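Local coordinates for galactose-binding lectin (Enterobacter cloacae subsp. cloacae, PDB 6YF6), which probably binds sugars through a calcium ion, its C-terminal lectin domain being held here with a seleno-fucoside, at residues K71-I76 and N133-I137; K78-K83 and V127-N133; K83-R87 and T107-K111. One frame throughout, in Å; residues are numbered along the deposited sequence.

Contact 1: K71-I76 and N133-I137. With CA (calcium ion), chain D; SFU (methyl 1-seleno-alpha-L-fucopyranoside), chain C.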
loop_
_atom_site.group_PDB
_atom_site.type_symbol
_atom_site.label_atom_id
_atom_site.label_comp_id
_atom_site.label_asym_id
_atom_site.label_seq_id
_atom_site.Cartn_x
_atom_site.Cartn_y
_atom_site.Cartn_z
ATOM N N LYS A 71 6.267 -3.388 3.769
ATOM C CA LYS A 71 6.357 -2.169 2.975
ATOM C C LYS A 71 7.324 -1.224 3.674
ATOM O O LYS A 71 7.095 -0.833 4.824
ATOM C CB LYS A 71 4.984 -1.530 2.799
ATOM C CG LYS A 71 4.037 -2.376 1.954
ATOM C CD LYS A 71 2.793 -1.599 1.551
ATOM C CE LYS A 71 1.798 -2.485 0.812
ATOM N NZ LYS A 71 0.430 -1.890 0.775
ATOM N N ILE A 72 8.400 -0.858 2.982
ATOM C CA ILE A 72 9.549 -0.224 3.610
ATOM C C ILE A 72 10.140 0.803 2.658
ATOM O O ILE A 72 10.071 0.653 1.435
ATOM C CB ILE A 72 10.597 -1.286 4.007
ATOM C CG1 ILE A 72 11.749 -0.654 4.779
ATOM C CG2 ILE A 72 11.127 -2.018 2.772
ATOM C CD1 ILE A 72 12.572 -1.674 5.528
ATOM N N ALA A 73 10.727 1.855 3.231
ATOM C CA ALA A 73 11.325 2.916 2.435
ATOM C C ALA A 73 12.490 3.543 3.183
ATOM O O ALA A 73 12.431 3.730 4.402
ATOM C CB ALA A 73 10.305 4.009 2.087
ATOM N N ARG A 74 13.540 3.874 2.443
ATOM C CA ARG A 74 14.575 4.731 2.990
ATOM C C ARG A 74 14.035 6.148 3.135
ATOM O O ARG A 74 13.158 6.583 2.382
ATOM C CB ARG A 74 15.810 4.735 2.095
ATOM C CG ARG A 74 17.003 5.435 2.734
ATOM C CD ARG A 74 18.129 5.621 1.746
ATOM N NE ARG A 74 19.379 5.950 2.420
ATOM C CZ ARG A 74 20.540 6.124 1.800
ATOM N NH1 ARG A 74 20.617 6.002 0.480
ATOM N NH2 ARG A 74 21.624 6.426 2.501
ATOM N N ILE A 75 14.554 6.871 4.126
ATOM C CA ILE A 75 14.271 8.290 4.270
ATOM C C ILE A 75 15.590 9.045 4.337
ATOM O O ILE A 75 16.648 8.476 4.615
ATOM C CB ILE A 75 13.404 8.599 5.508
ATOM C CG1 ILE A 75 14.075 8.093 6.786
ATOM C CG2 ILE A 75 12.024 7.980 5.336
ATOM C CD1 ILE A 75 13.559 8.761 8.052
ATOM N N ILE A 76 15.509 10.346 4.052
ATOM C CA ILE A 76 16.649 11.255 4.124
ATOM C C ILE A 76 17.620 10.956 2.988
ATOM O O ILE A 76 17.942 11.842 2.188
ATOM C CB ILE A 76 17.340 11.168 5.498
ATOM C CG1 ILE A 76 16.322 11.473 6.603
ATOM C CG2 ILE A 76 18.511 12.127 5.557
ATOM C CD1 ILE A 76 16.850 11.319 8.012
ATOM N N ASN A 133 21.413 5.386 7.517
ATOM C CA ASN A 133 20.716 4.174 7.932
ATOM C C ASN A 133 19.343 4.510 8.518
ATOM O O ASN A 133 18.950 4.002 9.570
ATOM C CB ASN A 133 21.568 3.390 8.934
ATOM C CG ASN A 133 21.071 1.978 9.138
ATOM O OD1 ASN A 133 20.414 1.414 8.269
ATOM N ND2 ASN A 133 21.383 1.400 10.291
ATOM N N ASP A 134 18.614 5.382 7.822
ATOM C CA ASP A 134 17.310 5.872 8.258
ATOM C C ASP A 134 16.223 5.371 7.314
ATOM O O ASP A 134 16.350 5.500 6.092
ATOM C CB ASP A 134 17.301 7.402 8.303
ATOM C CG ASP A 134 18.469 7.966 9.085
ATOM O OD1 ASP A 134 18.578 7.657 10.290
ATOM O OD2 ASP A 134 19.278 8.715 8.498
ATOM N N PHE A 135 15.151 4.818 7.876
ATOM C CA PHE A 135 14.111 4.213 7.052
ATOM C C PHE A 135 12.828 4.084 7.863
ATOM O O PHE A 135 12.806 4.310 9.075
ATOM C CB PHE A 135 14.559 2.846 6.507
ATOM C CG PHE A 135 15.025 1.881 7.568
ATOM C CD1 PHE A 135 16.291 1.992 8.123
ATOM C CD2 PHE A 135 14.202 0.851 7.992
ATOM C CE1 PHE A 135 16.724 1.099 9.092
ATOM C CE2 PHE A 135 14.626 -0.042 8.959
ATOM C CZ PHE A 135 15.890 0.082 9.510
ATOM N N ARG A 136 11.749 3.729 7.163
ATOM C CA ARG A 136 10.432 3.570 7.765
ATOM C C ARG A 136 9.797 2.272 7.283
ATOM O O ARG A 136 9.999 1.852 6.141
ATOM C CB ARG A 136 9.501 4.755 7.414
ATOM C CG ARG A 136 9.908 6.104 8.016
ATOM C CD ARG A 136 9.132 7.257 7.371
ATOM N NE ARG A 136 9.287 8.515 8.097
ATOM C CZ ARG A 136 8.927 9.710 7.630
ATOM N NH1 ARG A 136 8.390 9.832 6.423
ATOM N NH2 ARG A 136 9.111 10.791 8.372
ATOM N N ILE A 137 9.021 1.643 8.165
ATOM C CA ILE A 137 8.210 0.478 7.830
ATOM C C ILE A 137 6.758 0.817 8.127
ATOM O O ILE A 137 6.400 1.066 9.286
ATOM C CB ILE A 137 8.644 -0.773 8.610
ATOM C CG1 ILE A 137 10.011 -1.248 8.114
ATOM C CG2 ILE A 137 7.589 -1.872 8.461
ATOM C CD1 ILE A 137 10.687 -2.267 9.020
HETATM CA CA CA D . 20.582 7.501 11.719
HETATM C C1 SFU C . 23.482 11.547 11.493
HETATM C C2 SFU C . 22.685 10.626 12.416
HETATM C C3 SFU C . 21.161 10.742 12.204
HETATM C C4 SFU C . 20.870 10.559 10.719
HETATM C C5 SFU C . 21.647 11.624 9.948
HETATM C C6 SFU C . 21.392 11.453 8.457
HETATM O O2 SFU C . 23.001 10.939 13.761
HETATM O O3 SFU C . 20.512 9.681 12.886
HETATM O O4 SFU C . 21.309 9.294 10.251
HETATM O O5 SFU C . 23.071 11.499 10.153
HETATM C CM SFU C . 24.286 14.369 10.783
HETATM SE SE SFU C . 23.339 13.440 12.169
HETATM O O HOH W 1 18.810 6.310 5.245
#
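I72 lays its CD1 tip against I137 CG1 at 3.7 Å and F135 CD2 at 3.9 Å, the aliphatic end touching both the ring and the branched chain of I137. These three side chains leave the same face of the sheet as R74. With its CG lodged between the backbone N and the carbonyl carbon (chi1 54°), F135 leans its ring away from 71-76 and stacks it on F40. Between these non-hydrogen-bonded pairs, A73 and R136 exchange two backbone hydrogen bonds, the shorter from R136 N to A73 O at 2.8 Å. On their face I75 crosses R136 at about a right angle, its CG2 touching R136 CD at 3.6 Å, while the arginine runs on extended to a salt bridge with E39. Past the strand pairs, I75 N donates to D134 O at 3.0 Å in an almost straight bond (179°), coming from above the carbonyl plane. I75 CG1 also packs on D134 CB. The D134 carboxylate turns to the metal: OD1 binds calcium at 2.5 Å, and OD2 lies 2.7 Å from O4 of the fucoside. A sheet end thus opens into a calcium-bridged sugar site, consistent with the PA-IL lectin family.

Contact 2: K78-K83 and V127-N133; sequences KYEAPK and VSASMGN. With CA (calcium ion), chain D; SFU (methyl 1-seleno-alpha-L-fucopyranoside), chain C.
E80 and the M131-N133 loop are held together by two backbone bonds, which form the tight part of this contact. E80 N donates to M131 O at 3.2 Å, and N133 N reaches back to E80 O at 2.7 Å, so both backbone polar groups of E80 grip the opposite loop. Between these bonds lies G132, whose positive phi (75°) suits a glycine. Its lack of a side chain lets K78 O come within 3.1 Å of G132 CA, and Y79 CB packs beside its nitrogen. Farther along, N133 has its CG anti to the backbone N (chi1 -166°), which brings OD1 against P82 CB; the same oxygen accepts from a water that K83 N also holds. The other end of the amide, ND2, donates in plane to A129 O, so the side chain ties its own loop while touching the other. V127 packs with CG2 3.5 Å from A81 O and near K83 N.

The outer side is more exposed. There the extended E80 chain lays its carboxylate along methyls of A129 and V127. M131 bends at two torsions until its CE methyl lies over one face of the Y79 ring, 3.5 Å from the centroid and 17° off the normal, a CH-pi contact with a flexible apolar chain. K78 CE lies over the opposite face. Beside this pair sits the fucoside: G132 N makes a weak hydrogen bond to its O4, and M131 SD lies 3.8 Å from its C1. S130 O and G132 O bind the calcium, whose shell I41, T42 and D134 help to complete. Both segments are loops, one linking strands 65-74 and 83-88, the other strands 118-125 and 135-143; A81 rests on R74 and E98, side chains of strands 65-74 and 91-98.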
loop_
_atom_site.group_PDB
_atom_site.type_symbol
_atom_site.label_atom_id
_atom_site.label_comp_id
_atom_site.label_asym_id
_atom_site.label_seq_id
_atom_site.Cartn_x
_atom_site.Cartn_y
_atom_site.Cartn_z
ATOM N N LYS A 78 20.876 9.983 3.113
ATOM C CA LYS A 78 22.244 10.437 3.290
ATOM C C LYS A 78 23.058 9.408 4.058
ATOM O O LYS A 78 22.536 8.672 4.902
ATOM C CB LYS A 78 22.279 11.786 4.013
ATOM C CG LYS A 78 22.124 12.975 3.066
ATOM C CD LYS A 78 22.455 14.308 3.728
ATOM C CE LYS A 78 23.811 14.283 4.426
ATOM N NZ LYS A 78 24.650 15.469 4.107
ATOM N N TYR A 79 24.348 9.370 3.751
ATOM C CA TYR A 79 25.311 8.489 4.424
ATOM C C TYR A 79 24.908 7.043 4.117
ATOM O O TYR A 79 24.568 6.731 2.966
ATOM C CB TYR A 79 25.375 8.862 5.891
ATOM C CG TYR A 79 25.819 10.294 6.117
ATOM C CD1 TYR A 79 25.161 11.117 7.022
ATOM C CD2 TYR A 79 26.897 10.824 5.418
ATOM C CE1 TYR A 79 25.566 12.426 7.225
ATOM C CE2 TYR A 79 27.309 12.129 5.615
ATOM C CZ TYR A 79 26.642 12.926 6.519
ATOM O OH TYR A 79 27.052 14.224 6.715
ATOM N N GLU A 80 24.927 6.143 5.097
ATOM C CA GLU A 80 24.837 4.720 4.808
ATOM C C GLU A 80 23.415 4.309 4.447
ATOM O O GLU A 80 22.443 4.745 5.071
ATOM C CB GLU A 80 25.331 3.902 6.002
ATOM C CG GLU A 80 26.842 3.722 6.012
ATOM C CD GLU A 80 27.283 2.481 6.755
ATOM O OE1 GLU A 80 28.012 2.619 7.759
ATOM O OE2 GLU A 80 26.904 1.368 6.335
ATOM N N ALA A 81 23.304 3.464 3.425
ATOM C CA ALA A 81 22.006 2.940 3.025
ATOM C C ALA A 81 21.612 1.777 3.934
ATOM O O ALA A 81 22.448 0.924 4.244
ATOM C CB ALA A 81 22.047 2.470 1.571
ATOM N N PRO A 82 20.359 1.713 4.384
ATOM C CA PRO A 82 19.934 0.551 5.175
ATOM C C PRO A 82 19.993 -0.728 4.352
ATOM O O PRO A 82 19.935 -0.710 3.121
ATOM C CB PRO A 82 18.490 0.892 5.574
ATOM C CG PRO A 82 18.357 2.377 5.366
ATOM C CD PRO A 82 19.272 2.701 4.228
ATOM N N LYS A 83 20.117 -1.858 5.054
ATOM C CA LYS A 83 20.047 -3.185 4.442
ATOM C C LYS A 83 19.224 -4.081 5.354
ATOM O O LYS A 83 19.628 -4.344 6.490
ATOM C CB LYS A 83 21.437 -3.787 4.229
ATOM C CG LYS A 83 22.305 -3.050 3.227
ATOM C CD LYS A 83 23.547 -3.869 2.888
ATOM C CE LYS A 83 24.481 -3.123 1.951
ATOM N NZ LYS A 83 25.889 -3.600 2.084
ATOM N N VAL A 127 23.067 -3.231 8.901
ATOM C CA VAL A 127 23.883 -2.028 9.017
ATOM C C VAL A 127 23.814 -1.564 10.464
ATOM O O VAL A 127 22.736 -1.202 10.954
ATOM C CB VAL A 127 23.408 -0.926 8.056
ATOM C CG1 VAL A 127 24.234 0.343 8.230
ATOM C CG2 VAL A 127 23.478 -1.416 6.614
ATOM N N SER A 128 24.957 -1.588 11.151
ATOM C CA SER A 128 25.016 -1.116 12.528
ATOM C C SER A 128 25.152 0.398 12.627
ATOM O O SER A 128 24.935 0.956 13.709
ATOM C CB SER A 128 26.188 -1.777 13.261
ATOM O OG SER A 128 27.430 -1.403 12.686
ATOM N N ALA A 129 25.479 1.069 11.526
ATOM C CA ALA A 129 25.844 2.477 11.574
ATOM C C ALA A 129 24.673 3.345 12.018
ATOM O O ALA A 129 23.502 2.999 11.836
ATOM C CB ALA A 129 26.329 2.941 10.201
ATOM N N SER A 130 25.008 4.487 12.616
ATOM C CA SER A 130 24.035 5.525 12.928
ATOM C C SER A 130 24.046 6.659 11.914
ATOM O O SER A 130 23.010 7.300 11.705
ATOM C CB SER A 130 24.303 6.094 14.325
ATOM O OG SER A 130 25.505 6.838 14.337
ATOM N N MET A 131 25.194 6.913 11.284
ATOM C CA MET A 131 25.298 7.901 10.215
ATOM C C MET A 131 24.464 7.434 9.030
ATOM O O MET A 131 24.851 6.501 8.320
ATOM C CB MET A 131 26.757 8.090 9.812
ATOM C CG MET A 131 27.598 8.835 10.833
ATOM S SD MET A 131 27.163 10.584 10.950
ATOM C CE MET A 131 27.778 11.212 9.390
ATOM N N GLY A 132 23.322 8.080 8.810
ATOM C CA GLY A 132 22.372 7.595 7.833
ATOM C C GLY A 132 21.630 6.386 8.365
ATOM O O GLY A 132 21.261 6.346 9.543
ATOM N N ASN A 133 21.413 5.386 7.517
ATOM C CA ASN A 133 20.716 4.174 7.932
ATOM C C ASN A 133 19.343 4.510 8.518
ATOM O O ASN A 133 18.950 4.002 9.570
ATOM C CB ASN A 133 21.568 3.390 8.934
ATOM C CG ASN A 133 21.071 1.978 9.138
ATOM O OD1 ASN A 133 20.414 1.414 8.269
ATOM N ND2 ASN A 133 21.383 1.400 10.291
HETATM CA CA CA D . 20.582 7.501 11.719
HETATM C C1 SFU C . 23.482 11.547 11.493
HETATM C C2 SFU C . 22.685 10.626 12.416
HETATM C C3 SFU C . 21.161 10.742 12.204
HETATM C C4 SFU C . 20.870 10.559 10.719
HETATM C C5 SFU C . 21.647 11.624 9.948
HETATM C C6 SFU C . 21.392 11.453 8.457
HETATM O O2 SFU C . 23.001 10.939 13.761
HETATM O O3 SFU C . 20.512 9.681 12.886
HETATM O O4 SFU C . 21.309 9.294 10.251
HETATM O O5 SFU C . 23.071 11.499 10.153
HETATM C CM SFU C . 24.286 14.369 10.783
HETATM SE SE SFU C . 23.339 13.440 12.169
HETATM O O HOH W 2 19.776 -1.479 7.922
#

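Contact 3: K83-R87 and T107-K111; sequences KVSLR and TLSGK
L86 and L108 meet in the core of the beta sandwich, between its two facing sheets. Strand 83-87 belongs to one four-stranded sheet and strand 107-111 to the other. Their axes approach to 7.2 Å, too far apart for sheet pairing, and no hydrogen bond passes between them; the two strands run in roughly the same direction, with a crossing angle of -28°.

The two leucines carry the contact. They reach toward each other tip to tip, and the CD2 methyls of L86 and L108 meet at 3.5 Å, closer than usual van der Waals distance. L108 gets there with its CG anti to the backbone N (chi1 170°), which brings CG up against L86. Its second torsion (chi2 67°) then splits the methyls: CD2 packs on L86, while CD1 lies 3.7 Å from V84 O. Leucine fits this place because its forked end can touch several neighbours without bringing a polar group into the interior. V84 adds a smaller branched chain, its CG1 lying 3.9 Å from L108 CD2 and the two side chains crossing at about a right angle. L86 CD1 rests on the S109-G110 backbone, 3.5 Å from G110 N and 3.6 Å from S109 C, and G110 adds no side chain beside it.

S85 points its side chain away from this layer, and its OG is hydrogen-bonded to H126. Strand 83-88 lies between strands 118-125 and 91-98 in its sheet, whereas 106-113 is outermost within the chain and pairs with 65-74. From that neighbour W68 and V70 also touch L86, and I93 of strand 91-98 joins them, while S94 of the same strand packs on L108.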
loop_
_atom_site.group_PDB
_atom_site.type_symbol
_atom_site.label_atom_id
_atom_site.label_comp_id
_atom_site.label_asym_id
_atom_site.label_seq_id
_atom_site.Cartn_x
_atom_site.Cartn_y
_atom_site.Cartn_z
ATOM N N LYS A 83 20.117 -1.858 5.054
ATOM C CA LYS A 83 20.047 -3.185 4.442
ATOM C C LYS A 83 19.224 -4.081 5.354
ATOM O O LYS A 83 19.628 -4.344 6.490
ATOM C CB LYS A 83 21.437 -3.787 4.229
ATOM C CG LYS A 83 22.305 -3.050 3.227
ATOM C CD LYS A 83 23.547 -3.869 2.888
ATOM C CE LYS A 83 24.481 -3.123 1.951
ATOM N NZ LYS A 83 25.889 -3.600 2.084
ATOM N N VAL A 84 18.083 -4.562 4.863
ATOM C CA VAL A 84 17.085 -5.209 5.707
ATOM C C VAL A 84 16.665 -6.531 5.085
ATOM O O VAL A 84 16.441 -6.615 3.872
ATOM C CB VAL A 84 15.864 -4.286 5.916
ATOM C CG1 VAL A 84 14.900 -4.890 6.924
ATOM C CG2 VAL A 84 16.322 -2.897 6.369
ATOM N N SER A 85 16.554 -7.567 5.919
ATOM C CA SER A 85 16.097 -8.884 5.492
ATOM C C SER A 85 15.005 -9.364 6.442
ATOM O O SER A 85 14.664 -8.693 7.422
ATOM C CB SER A 85 17.253 -9.894 5.439
ATOM O OG SER A 85 17.801 -10.132 6.726
ATOM N N LEU A 86 14.452 -10.539 6.141
ATOM C CA LEU A 86 13.412 -11.159 6.947
ATOM C C LEU A 86 13.891 -12.501 7.484
ATOM O O LEU A 86 14.603 -13.241 6.793
ATOM C CB LEU A 86 12.133 -11.367 6.137
ATOM C CG LEU A 86 11.590 -10.134 5.415
ATOM C CD1 LEU A 86 10.452 -10.523 4.475
ATOM C CD2 LEU A 86 11.137 -9.099 6.421
ATOM N N ARG A 87 13.468 -12.823 8.701
ATOM C CA ARG A 87 13.856 -14.057 9.371
ATOM C C ARG A 87 12.628 -14.697 10.000
ATOM O O ARG A 87 11.762 -14.003 10.539
ATOM C CB ARG A 87 14.925 -13.776 10.433
ATOM C CG ARG A 87 15.476 -15.006 11.134
ATOM C CD ARG A 87 16.647 -14.630 12.035
ATOM N NE ARG A 87 17.757 -14.065 11.271
ATOM C CZ ARG A 87 18.688 -13.257 11.769
ATOM N NH1 ARG A 87 18.661 -12.900 13.047
ATOM N NH2 ARG A 87 19.651 -12.800 10.980
ATOM N N THR A 107 8.617 -3.347 -1.548
ATOM C CA THR A 107 8.161 -4.508 -0.802
ATOM C C THR A 107 9.332 -5.449 -0.560
ATOM O O THR A 107 10.022 -5.852 -1.502
ATOM C CB THR A 107 7.040 -5.232 -1.553
ATOM O OG1 THR A 107 5.933 -4.337 -1.721
ATOM C CG2 THR A 107 6.582 -6.466 -0.787
ATOM N N LEU A 108 9.557 -5.773 0.704
ATOM C CA LEU A 108 10.498 -6.804 1.114
ATOM C C LEU A 108 9.686 -8.057 1.412
ATOM O O LEU A 108 8.769 -8.017 2.240
ATOM C CB LEU A 108 11.289 -6.345 2.334
ATOM C CG LEU A 108 12.163 -7.371 3.052
ATOM C CD1 LEU A 108 13.329 -7.831 2.193
ATOM C CD2 LEU A 108 12.652 -6.758 4.350
ATOM N N SER A 109 10.017 -9.160 0.732
ATOM C CA SER A 109 9.201 -10.363 0.743
ATOM C C SER A 109 10.029 -11.592 1.089
ATOM O O SER A 109 11.211 -11.690 0.747
ATOM C CB SER A 109 8.529 -10.602 -0.625
ATOM O OG SER A 109 7.938 -9.419 -1.130
ATOM N N GLY A 110 9.381 -12.532 1.767
ATOM C CA GLY A 110 9.934 -13.854 1.972
ATOM C C GLY A 110 8.819 -14.812 2.318
ATOM O O GLY A 110 7.744 -14.407 2.771
ATOM N N LYS A 111 9.081 -16.092 2.087
ATOM C CA LYS A 111 8.143 -17.150 2.423
ATOM C C LYS A 111 8.775 -18.070 3.456
ATOM O O LYS A 111 9.987 -18.289 3.454
ATOM C CB LYS A 111 7.744 -17.952 1.183
ATOM C CG LYS A 111 6.948 -17.154 0.164
ATOM C CD LYS A 111 6.613 -18.016 -1.047
ATOM C CE LYS A 111 5.566 -17.382 -1.938
ATOM N NZ LYS A 111 4.849 -18.429 -2.724
#

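Overall arrangement
Followed from the N terminus, after its earlier strands the chain reaches 71-76 on strand 65-74, then the loop 78-83, which runs straight into strand 83-88. Contact 3 closes first, when strand 106-113 returns at 107-111. Contact 2 closes next at 127-133, and contact 1 last at 133-137. The three loops are therefore nested without crossing, contact 3 inside contact 2 inside contact 1. K83 is shared by contacts 2 and 3, N133 by contacts 1 and 2. Contact 1 joins neighbouring strands within one sheet, contact 3 joins the two sheets, and contact 2 links the loops at the calcium end. V84 of contact 3 touches I72 and F135 of contact 1.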